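Aminotransferase, class III (Thermomicrobium roseum, PDB 6IO1) is a thermostable (S)-enantioselective omega-transaminase that probably moves amino groups between substrates by means of its pyridoxal 5'-phosphate cofactor. Local coordinates at residues 8-11 and 12-16; 205-208 and 209-213; 363-367 and 368-372. All blocks are in the same frame, centred on the assembly; numbering follows the deposited sequence.

Interaction 1: 8-11 and 12-16; sequences AAEL and VAKDI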
ATOM      1  N   ALA B   8      22.820   1.426  20.759  1.00 23.09           N
ATOM      2  CA  ALA B   8      22.906   0.515  19.617  1.00 20.76           C
ATOM      3  C   ALA B   8      22.624  -0.933  20.009  1.00 21.76           C
ATOM      4  O   ALA B   8      21.892  -1.644  19.308  1.00 19.82           O
ATOM      5  CB  ALA B   8      24.284   0.636  18.967  1.00 22.66           C
ATOM      6  N   ALA B   9      23.215  -1.398  21.114  1.00 21.94           N
ATOM      7  CA  ALA B   9      23.015  -2.786  21.525  1.00 21.38           C
ATOM      8  C   ALA B   9      21.549  -3.070  21.823  1.00 20.32           C
ATOM      9  O   ALA B   9      21.013  -4.114  21.422  1.00 20.44           O
ATOM     10  CB  ALA B   9      23.883  -3.101  22.744  1.00 25.39           C
ATOM     11  N   GLU B  10      20.896  -2.118  22.495  1.00 20.59           N
ATOM     12  CA  GLU B  10      19.456  -2.249  22.837  1.00 22.29           C
ATOM     13  C   GLU B  10      18.646  -2.316  21.537  1.00 20.66           C
ATOM     14  O   GLU B  10      17.728  -3.155  21.458  1.00 17.96           O
ATOM     15  CB  GLU B  10      19.012  -1.068  23.702  1.00 24.92           C
ATOM     16  CG  GLU B  10      17.710  -1.318  24.439  1.00 33.10           C
ATOM     17  CD  GLU B  10      17.302  -0.211  25.398  1.00 39.63           C
ATOM     18  OE1 GLU B  10      17.480   0.970  25.043  1.00 38.98           O
ATOM     19  OE2 GLU B  10      16.812  -0.535  26.497  1.00 44.17           O
ATOM     20  N   LEU B  11      19.003  -1.490  20.546  1.00 21.43           N
ATOM     21  CA  LEU B  11      18.287  -1.485  19.276  1.00 18.04           C
ATOM     22  C   LEU B  11      18.444  -2.815  18.553  1.00 15.68           C
ATOM     23  O   LEU B  11      17.475  -3.347  18.000  1.00 17.53           O
ATOM     24  CB  LEU B  11      18.782  -0.336  18.397  1.00 17.95           C
ATOM     25  CG  LEU B  11      18.405   1.079  18.837  1.00 21.21           C
ATOM     26  CD1 LEU B  11      19.120   2.104  17.975  1.00 20.88           C
ATOM     27  CD2 LEU B  11      16.899   1.280  18.778  1.00 20.92           C
ATOM     28  N   VAL B  12      19.656  -3.377  18.557  1.00 15.49           N
ATOM     29  CA  VAL B  12      19.882  -4.669  17.910  1.00 17.11           C
ATOM     30  C   VAL B  12      19.052  -5.753  18.591  1.00 16.27           C
ATOM     31  O   VAL B  12      18.393  -6.570  17.929  1.00 15.98           O
ATOM     32  CB  VAL B  12      21.382  -5.016  17.919  1.00 17.54           C
ATOM     33  CG1 VAL B  12      21.597  -6.477  17.549  1.00 17.89           C
ATOM     34  CG2 VAL B  12      22.145  -4.100  16.974  1.00 18.24           C
ATOM     35  N   ALA B  13      19.066  -5.767  19.926  1.00 17.91           N
ATOM     36  CA  ALA B  13      18.312  -6.776  20.666  1.00 18.64           C
ATOM     37  C   ALA B  13      16.815  -6.649  20.401  1.00 16.26           C
ATOM     38  O   ALA B  13      16.129  -7.648  20.152  1.00 18.88           O
ATOM     39  CB  ALA B  13      18.609  -6.660  22.161  1.00 22.57           C
ATOM     40  N   LYS B  14      16.292  -5.421  20.450  1.00 17.00           N
ATOM     41  CA  LYS B  14      14.871  -5.198  20.208  1.00 17.48           C
ATOM     42  C   LYS B  14      14.482  -5.589  18.789  1.00 16.06           C
ATOM     43  O   LYS B  14      13.401  -6.146  18.567  1.00 16.24           O
ATOM     44  CB  LYS B  14      14.516  -3.734  20.470  1.00 16.73           C
ATOM     45  CG  LYS B  14      14.462  -3.333  21.932  1.00 21.74           C
ATOM     46  CD  LYS B  14      14.171  -1.846  22.062  1.00 26.48           C
ATOM     47  CE  LYS B  14      13.692  -1.485  23.457  1.00 32.60           C
ATOM     48  NZ  LYS B  14      13.642  -0.008  23.652  1.00 31.17           N
ATOM     49  N   ASP B  15      15.344  -5.293  17.813  1.00 16.09           N
ATOM     50  CA  ASP B  15      15.055  -5.666  16.434  1.00 17.36           C
ATOM     51  C   ASP B  15      14.983  -7.178  16.284  1.00 17.10           C
ATOM     52  O   ASP B  15      14.067  -7.707  15.646  1.00 17.72           O
ATOM     53  CB  ASP B  15      16.112  -5.083  15.498  1.00 17.29           C
ATOM     54  CG  ASP B  15      15.752  -5.263  14.039  1.00 17.75           C
ATOM     55  OD1 ASP B  15      15.015  -4.414  13.495  1.00 19.09           O
ATOM     56  OD2 ASP B  15      16.197  -6.263  13.436  1.00 18.24           O
ATOM     57  N   ILE B  16      15.954  -7.891  16.860  1.00 17.31           N
ATOM     58  CA  ILE B  16      15.927  -9.350  16.792  1.00 18.01           C
ATOM     59  C   ILE B  16      14.677  -9.889  17.479  1.00 16.96           C
ATOM     60  O   ILE B  16      14.052 -10.847  17.006  1.00 17.83           O
ATOM     61  CB  ILE B  16      17.211  -9.940  17.403  1.00 17.16           C
ATOM     62  CG1 ILE B  16      18.417  -9.622  16.519  1.00 18.92           C
ATOM     63  CG2 ILE B  16      17.078 -11.447  17.593  1.00 20.42           C
ATOM     64  CD1 ILE B  16      19.747  -9.932  17.169  1.00 18.97           C
TER
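Val12 sits one turn beyond Ala8, and its backbone N donates to Ala8 O at 2.9 Å. Its branch CG2, anti to the carbonyl carbon and beside the backbone N (CG1 has chi1 167°), is turned back over the same oxygen, with CG2 3.4 Å from Ala8 O. The valine therefore covers the bond that its own N-H makes, while its side chain also touches Pro34. Leu11 meets the next turn mainly through its backbone: Leu11 O receives Asp15 N at 2.9 Å, and Asp15 CB lies 3.3 Å from the same Leu11 O. The rest of the leucine side chain packs on Trp6 and on Glu99 of the second subunit. Such i to i+4 bonding is that of an alpha helix, here helix 8-18 near the N terminus, which lies against the partner chain of the dimer. Glu10 illustrates the side-chain version of this spacing. Its chain and that of Lys14 run side by side in the same direction, both extended beyond CG, and Lys14 CG passes 3.3 Å from Glu10 O. Their charged ends do not close on each other, Glu10 OE1 staying 4.2 Å from Lys14 NZ. The attraction is thus likely to be weaker than that of the ammonium for Glu99 of the second subunit, with which it forms a salt bridge across the interface.

Interaction 2: 205-208 and 209-213; sequences LVQE and LEETI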
ATOM      1  N   LEU B 205      11.715 -11.300 -30.360  1.00 25.24           N
ATOM      2  CA  LEU B 205      10.788 -10.922 -29.297  1.00 23.81           C
ATOM      3  C   LEU B 205       9.431 -10.514 -29.860  1.00 23.86           C
ATOM      4  O   LEU B 205       8.383 -10.876 -29.308  1.00 24.13           O
ATOM      5  CB  LEU B 205      11.390  -9.795 -28.458  1.00 23.33           C
ATOM      6  CG  LEU B 205      12.706 -10.139 -27.754  1.00 24.11           C
ATOM      7  CD1 LEU B 205      13.480  -8.877 -27.408  1.00 22.97           C
ATOM      8  CD2 LEU B 205      12.457 -10.981 -26.511  1.00 29.37           C
ATOM      9  N   VAL B 206       9.432  -9.760 -30.963  1.00 22.73           N
ATOM     10  CA  VAL B 206       8.182  -9.354 -31.598  1.00 21.01           C
ATOM     11  C   VAL B 206       7.417 -10.573 -32.094  1.00 22.58           C
ATOM     12  O   VAL B 206       6.191 -10.663 -31.942  1.00 24.34           O
ATOM     13  CB  VAL B 206       8.465  -8.362 -32.741  1.00 22.72           C
ATOM     14  CG1 VAL B 206       7.235  -8.183 -33.620  1.00 27.12           C
ATOM     15  CG2 VAL B 206       8.923  -7.028 -32.182  1.00 23.68           C
ATOM     16  N   GLN B 207       8.129 -11.531 -32.694  1.00 22.89           N
ATOM     17  CA  GLN B 207       7.482 -12.749 -33.171  1.00 23.91           C
ATOM     18  C   GLN B 207       6.852 -13.520 -32.020  1.00 24.69           C
ATOM     19  O   GLN B 207       5.714 -14.003 -32.129  1.00 26.61           O
ATOM     20  CB  GLN B 207       8.509 -13.612 -33.902  1.00 26.59           C
ATOM     21  CG  GLN B 207       7.969 -14.874 -34.540  1.00 35.17           C
ATOM     22  CD  GLN B 207       8.979 -15.504 -35.478  1.00 49.61           C
ATOM     23  OE1 GLN B 207       8.894 -15.347 -36.697  1.00 58.54           O
ATOM     24  NE2 GLN B 207       9.954 -16.208 -34.913  1.00 52.02           N
ATOM     25  N   GLU B 208       7.573 -13.635 -30.903  1.00 24.09           N
ATOM     26  CA  GLU B 208       7.016 -14.322 -29.743  1.00 24.98           C
ATOM     27  C   GLU B 208       5.771 -13.615 -29.222  1.00 23.11           C
ATOM     28  O   GLU B 208       4.770 -14.267 -28.901  1.00 23.56           O
ATOM     29  CB  GLU B 208       8.066 -14.433 -28.642  1.00 26.95           C
ATOM     30  CG  GLU B 208       7.481 -14.871 -27.319  1.00 28.93           C
ATOM     31  CD  GLU B 208       8.397 -14.594 -26.164  1.00 31.02           C
ATOM     32  OE1 GLU B 208       9.585 -14.286 -26.409  1.00 32.82           O
ATOM     33  OE2 GLU B 208       7.931 -14.660 -25.006  1.00 31.15           O
ATOM     34  N   LEU B 209       5.810 -12.283 -29.135  1.00 22.38           N
ATOM     35  CA  LEU B 209       4.651 -11.539 -28.646  1.00 20.99           C
ATOM     36  C   LEU B 209       3.443 -11.741 -29.551  1.00 21.95           C
ATOM     37  O   LEU B 209       2.328 -11.993 -29.076  1.00 19.18           O
ATOM     38  CB  LEU B 209       4.990 -10.051 -28.529  1.00 20.13           C
ATOM     39  CG  LEU B 209       3.816  -9.113 -28.238  1.00 19.00           C
ATOM     40  CD1 LEU B 209       3.113  -9.505 -26.945  1.00 18.47           C
ATOM     41  CD2 LEU B 209       4.282  -7.667 -28.180  1.00 18.45           C
ATOM     42  N   GLU B 210       3.649 -11.647 -30.867  1.00 24.21           N
ATOM     43  CA  GLU B 210       2.541 -11.808 -31.804  1.00 24.52           C
ATOM     44  C   GLU B 210       1.942 -13.206 -31.716  1.00 24.48           C
ATOM     45  O   GLU B 210       0.715 -13.370 -31.686  1.00 24.44           O
ATOM     46  CB  GLU B 210       3.010 -11.515 -33.230  1.00 27.54           C
ATOM     47  CG  GLU B 210       3.512 -10.097 -33.450  1.00 28.28           C
ATOM     48  CD  GLU B 210       2.975  -9.481 -34.725  1.00 38.07           C
ATOM     49  OE1 GLU B 210       1.742  -9.498 -34.921  1.00 36.08           O
ATOM     50  OE2 GLU B 210       3.787  -8.988 -35.535  1.00 41.31           O
ATOM     51  N   GLU B 211       2.793 -14.234 -31.681  1.00 23.83           N
ATOM     52  CA  GLU B 211       2.283 -15.601 -31.625  1.00 26.82           C
ATOM     53  C   GLU B 211       1.576 -15.878 -30.301  1.00 25.48           C
ATOM     54  O   GLU B 211       0.566 -16.594 -30.270  1.00 26.65           O
ATOM     55  CB  GLU B 211       3.419 -16.584 -31.902  1.00 31.40           C
ATOM     56  CG  GLU B 211       3.912 -16.443 -33.335  1.00 38.00           C
ATOM     57  CD  GLU B 211       4.741 -17.611 -33.822  1.00 45.38           C
ATOM     58  OE1 GLU B 211       4.153 -18.570 -34.356  1.00 51.16           O
ATOM     59  OE2 GLU B 211       5.982 -17.548 -33.706  1.00 48.30           O
ATOM     60  N   THR B 212       2.082 -15.323 -29.194  1.00 25.51           N
ATOM     61  CA  THR B 212       1.389 -15.476 -27.916  1.00 24.84           C
ATOM     62  C   THR B 212       0.016 -14.817 -27.956  1.00 24.91           C
ATOM     63  O   THR B 212      -0.975 -15.389 -27.480  1.00 26.54           O
ATOM     64  CB  THR B 212       2.233 -14.894 -26.783  1.00 26.25           C
ATOM     65  OG1 THR B 212       3.427 -15.670 -26.629  1.00 26.35           O
ATOM     66  CG2 THR B 212       1.451 -14.914 -25.476  1.00 23.35           C
ATOM     67  N   ILE B 213      -0.064 -13.616 -28.538  1.00 23.16           N
ATOM     68  CA  ILE B 213      -1.347 -12.929 -28.653  1.00 23.15           C
ATOM     69  C   ILE B 213      -2.316 -13.752 -29.489  1.00 24.78           C
ATOM     70  O   ILE B 213      -3.496 -13.896 -29.142  1.00 25.13           O
ATOM     71  CB  ILE B 213      -1.147 -11.521 -29.245  1.00 21.17           C
ATOM     72  CG1 ILE B 213      -0.436 -10.612 -28.242  1.00 20.27           C
ATOM     73  CG2 ILE B 213      -2.479 -10.920 -29.663  1.00 23.01           C
ATOM     74  CD1 ILE B 213      -0.062  -9.261 -28.812  1.00 20.66           C
TER
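Glu210 lies side by side with Val206, one helical turn earlier, and can be followed outward from its root. CB rests 3.5 Å from Val206 O, the oxygen that accepts the backbone N-H of Glu210. CG, set beside the backbone N (chi1 -62°), comes closer still, 3.1 Å from Val206 O. At the next bond the chain bends, with chi2 at -135°, and the carboxylate splits its duties. OE2 stays near the valine, 4.0 Å from Val206 CG1, whereas OE1 leaves the helix to form a salt bridge with Lys252 and a hydrogen bond with Tyr253 OH. One residue along, Glu211 runs beside Gln207, its OE2 3.4 Å from Gln207 CG, with amide and carboxylate planes 70° apart. Thr212 adds a side-chain bond to the backbone one: Thr212 OG1 donates to Glu208 O at 3.0 Å, from above the carbonyl plane, while Thr212 N reaches that oxygen from the opposite face. A valine at Thr212 lacks the hydroxyl and would probably leave Glu208 O held within this turn from one face, by the backbone N-H. Leu205, Val206 and Leu209 face helix 242-253, and Glu208, Leu209 and Thr212 touch strand 181-184 at the sheet's edge. A helix laid in this way against a seven-stranded mixed sheet belongs to the large domain of fold type I pyridoxal-phosphate enzymes.

Interaction 3: 363-367 and 368-372; sequences RLEER and PYVGE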
ATOM      1  N   ARG B 363      35.204  -1.645 -16.558  1.00 25.67           N
ATOM      2  CA  ARG B 363      36.614  -2.076 -16.445  1.00 29.70           C
ATOM      3  C   ARG B 363      36.585  -3.380 -15.648  1.00 28.86           C
ATOM      4  O   ARG B 363      37.382  -4.286 -15.964  1.00 31.15           O
ATOM      5  CB  ARG B 363      37.422  -1.001 -15.712  1.00 33.24           C
ATOM      6  CG  ARG B 363      38.931  -1.154 -15.844  1.00 36.48           C
ATOM      7  CD  ARG B 363      39.668   0.074 -15.342  1.00 42.26           C
ATOM      8  NE  ARG B 363      41.074   0.072 -15.717  1.00 44.68           N
ATOM      9  CZ  ARG B 363      41.901   1.097 -15.542  1.00 46.63           C
ATOM     10  NH1 ARG B 363      41.459   2.218 -14.996  1.00 48.63           N
ATOM     11  NH2 ARG B 363      43.164   1.000 -15.915  1.00 43.29           N
ATOM     12  N   LEU B 364      35.667  -3.475 -14.678  1.00 27.97           N
ATOM     13  CA  LEU B 364      35.636  -4.675 -13.835  1.00 26.55           C
ATOM     14  C   LEU B 364      35.468  -5.929 -14.681  1.00 26.94           C
ATOM     15  O   LEU B 364      35.714  -7.044 -14.204  1.00 26.95           O
ATOM     16  CB  LEU B 364      34.504  -4.602 -12.803  1.00 25.58           C
ATOM     17  CG  LEU B 364      34.658  -3.656 -11.614  1.00 25.79           C
ATOM     18  CD1 LEU B 364      33.353  -3.622 -10.833  1.00 25.46           C
ATOM     19  CD2 LEU B 364      35.792  -4.124 -10.734  1.00 29.12           C
ATOM     20  N   GLU B 365      35.040  -5.759 -15.932  1.00 26.23           N
ATOM     21  CA  GLU B 365      34.897  -6.871 -16.854  1.00 27.23           C
ATOM     22  C   GLU B 365      36.233  -7.497 -17.203  1.00 26.52           C
ATOM     23  O   GLU B 365      36.249  -8.580 -17.790  1.00 29.82           O
ATOM     24  CB  GLU B 365      34.184  -6.419 -18.132  1.00 26.10           C
ATOM     25  CG  GLU B 365      32.669  -6.291 -17.989  1.00 28.16           C
ATOM     26  CD  GLU B 365      31.995  -5.822 -19.267  1.00 32.05           C
ATOM     27  OE1 GLU B 365      32.714  -5.393 -20.193  1.00 35.02           O
ATOM     28  OE2 GLU B 365      30.749  -5.880 -19.344  1.00 31.38           O
ATOM     29  N   GLU B 366      37.345  -6.841 -16.865  1.00 27.89           N
ATOM     30  CA  GLU B 366      38.659  -7.456 -17.004  1.00 30.06           C
ATOM     31  C   GLU B 366      38.855  -8.625 -16.047  1.00 30.46           C
ATOM     32  O   GLU B 366      39.739  -9.458 -16.278  1.00 32.42           O
ATOM     33  CB  GLU B 366      39.743  -6.405 -16.771  1.00 29.87           C
ATOM     34  CG  GLU B 366      39.752  -5.285 -17.791  1.00 30.80           C
ATOM     35  CD  GLU B 366      40.649  -4.134 -17.385  1.00 34.95           C
ATOM     36  OE1 GLU B 366      40.604  -3.082 -18.054  1.00 34.35           O
ATOM     37  OE2 GLU B 366      41.399  -4.283 -16.396  1.00 34.65           O
ATOM     38  N   ARG B 367      38.069  -8.698 -14.979  1.00 28.14           N
ATOM     39  CA  ARG B 367      38.207  -9.772 -14.011  1.00 28.51           C
ATOM     40  C   ARG B 367      37.540 -11.050 -14.520  1.00 28.44           C
ATOM     41  O   ARG B 367      36.514 -10.996 -15.202  1.00 28.70           O
ATOM     42  CB  ARG B 367      37.602  -9.355 -12.675  1.00 27.09           C
ATOM     43  CG  ARG B 367      38.134  -8.011 -12.198  1.00 28.40           C
ATOM     44  CD  ARG B 367      37.666  -7.647 -10.803  1.00 28.93           C
ATOM     45  NE  ARG B 367      38.267  -6.389 -10.367  1.00 25.61           N
ATOM     46  CZ  ARG B 367      38.314  -5.974  -9.107  1.00 27.87           C
ATOM     47  NH1 ARG B 367      37.797  -6.718  -8.139  1.00 28.14           N
ATOM     48  NH2 ARG B 367      38.884  -4.813  -8.813  1.00 27.65           N
ATOM     49  N   PRO B 368      38.110 -12.217 -14.202  1.00 28.22           N
ATOM     50  CA  PRO B 368      37.545 -13.475 -14.720  1.00 28.15           C
ATOM     51  C   PRO B 368      36.166 -13.807 -14.177  1.00 25.66           C
ATOM     52  O   PRO B 368      35.472 -14.636 -14.779  1.00 26.58           O
ATOM     53  CB  PRO B 368      38.576 -14.532 -14.293  1.00 28.33           C
ATOM     54  CG  PRO B 368      39.315 -13.919 -13.155  1.00 29.64           C
ATOM     55  CD  PRO B 368      39.324 -12.439 -13.399  1.00 30.96           C
ATOM     56  N   TYR B 369      35.743 -13.201 -13.069  1.00 24.03           N
ATOM     57  CA  TYR B 369      34.474 -13.544 -12.442  1.00 26.15           C
ATOM     58  C   TYR B 369      33.370 -12.529 -12.718  1.00 24.80           C
ATOM     59  O   TYR B 369      32.289 -12.633 -12.130  1.00 25.25           O
ATOM     60  CB  TYR B 369      34.657 -13.721 -10.931  1.00 25.35           C
ATOM     61  CG  TYR B 369      35.463 -12.636 -10.251  1.00 25.23           C
ATOM     62  CD1 TYR B 369      34.907 -11.392  -9.982  1.00 24.90           C
ATOM     63  CD2 TYR B 369      36.777 -12.863  -9.861  1.00 25.28           C
ATOM     64  CE1 TYR B 369      35.638 -10.402  -9.352  1.00 23.64           C
ATOM     65  CE2 TYR B 369      37.516 -11.880  -9.231  1.00 26.75           C
ATOM     66  CZ  TYR B 369      36.943 -10.652  -8.979  1.00 25.90           C
ATOM     67  OH  TYR B 369      37.677  -9.672  -8.351  1.00 28.65           O
ATOM     68  N   VAL B 370      33.610 -11.556 -13.591  1.00 25.51           N
ATOM     69  CA  VAL B 370      32.615 -10.550 -13.948  1.00 25.20           C
ATOM     70  C   VAL B 370      32.100 -10.882 -15.342  1.00 26.33           C
ATOM     71  O   VAL B 370      32.820 -10.724 -16.336  1.00 28.16           O
ATOM     72  CB  VAL B 370      33.186  -9.128 -13.886  1.00 26.31           C
ATOM     73  CG1 VAL B 370      32.211  -8.138 -14.506  1.00 25.57           C
ATOM     74  CG2 VAL B 370      33.490  -8.747 -12.446  1.00 23.22           C
ATOM     75  N   GLY B 371      30.854 -11.352 -15.419  1.00 25.86           N
ATOM     76  CA  GLY B 371      30.288 -11.704 -16.711  1.00 29.35           C
ATOM     77  C   GLY B 371      29.934 -10.489 -17.550  1.00 28.27           C
ATOM     78  O   GLY B 371      30.368 -10.366 -18.699  1.00 31.04           O
ATOM     79  N   GLU B 372      29.139  -9.578 -16.993  1.00 25.86           N
ATOM     80  CA  GLU B 372      28.716  -8.394 -17.729  1.00 27.79           C
ATOM     81  C   GLU B 372      28.404  -7.263 -16.759  1.00 25.32           C
ATOM     82  O   GLU B 372      27.818  -7.484 -15.697  1.00 24.53           O
ATOM     83  CB  GLU B 372      27.486  -8.683 -18.600  1.00 29.17           C
ATOM     84  CG  GLU B 372      26.926  -7.449 -19.297  1.00 30.41           C
ATOM     85  CD  GLU B 372      25.730  -7.754 -20.170  1.00 31.03           C
ATOM     86  OE1 GLU B 372      24.604  -7.778 -19.641  1.00 30.25           O
ATOM     87  OE2 GLU B 372      25.913  -7.963 -21.389  1.00 35.66           O
TER
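From Arg367 to Val370 the backbone folds through a type I beta turn, closed by a weak hydrogen bond from Val370 N to Arg367 O at 3.4 Å; the turn carries the chain from the short 3-10 segment 364-366 into strand 370-376. Within the turn, Arg367 and Tyr369 run side by side in the same direction. The arginine's CB stands over one face of the tyrosine ring, 4.1 Å from the Tyr369 centroid, in a CH-pi contact. Farther out the extended arginine chain brings NH1 to Tyr369 OH at 3.0 Å; the N-H...O angle of 143° makes this a bent bond, and the hydroxyl lies at the guanidinium edge, tilted from its plane. Guanidinium and ring stand nearly perpendicular, 89° apart. With CG between its backbone N and carbonyl carbon (chi1 46°), the tyrosine brings its ring alongside the arginine chain. Both polar ends have further partners near the C terminus, Arg367 NH1 giving to Ala443 O and Tyr369 OH bonding to Asp451 O. Strand 370-376 is an outermost strand, within this chain, of the mixed sheet that also contains strand 379-384, and it opens with a classic beta bulge, in which Gly371 and Glu372 both face Glu383. Val370 points back at the 3-10 turn, with CB 3.3 Å from Leu364 O and CG1 4.0 Å from Glu365 CG, the valine and glutamate chains crossing at about a right angle. Glu365 OE2 comes within 3.6 Å of Glu372 CA and accepts the backbone N-H of Val373. Lys388 NZ donates to the carbonyl oxygens of Glu365, Arg367 and Val370.

From the N terminus the three contacts follow in series, none enclosing or crossing another, and each spans adjoining residues. Interaction 1 lies within helix 8-18, where that helix meets the second subunit. Interaction 2 lies on the opposite side of the chain's centre, its centre 52 Å away, in helix 198-216, which packs on both strand 181-184 and helix 242-253 at one margin of the sheet that includes strand 112-118. Interaction 3 closes the short turn between helix 346-361 and strand 370-376, tying the edge of the other sheet to helix 432-450. Interactions 2 and 3 come nearest one another, with about 14 Å between their nearest atoms, yet do not touch.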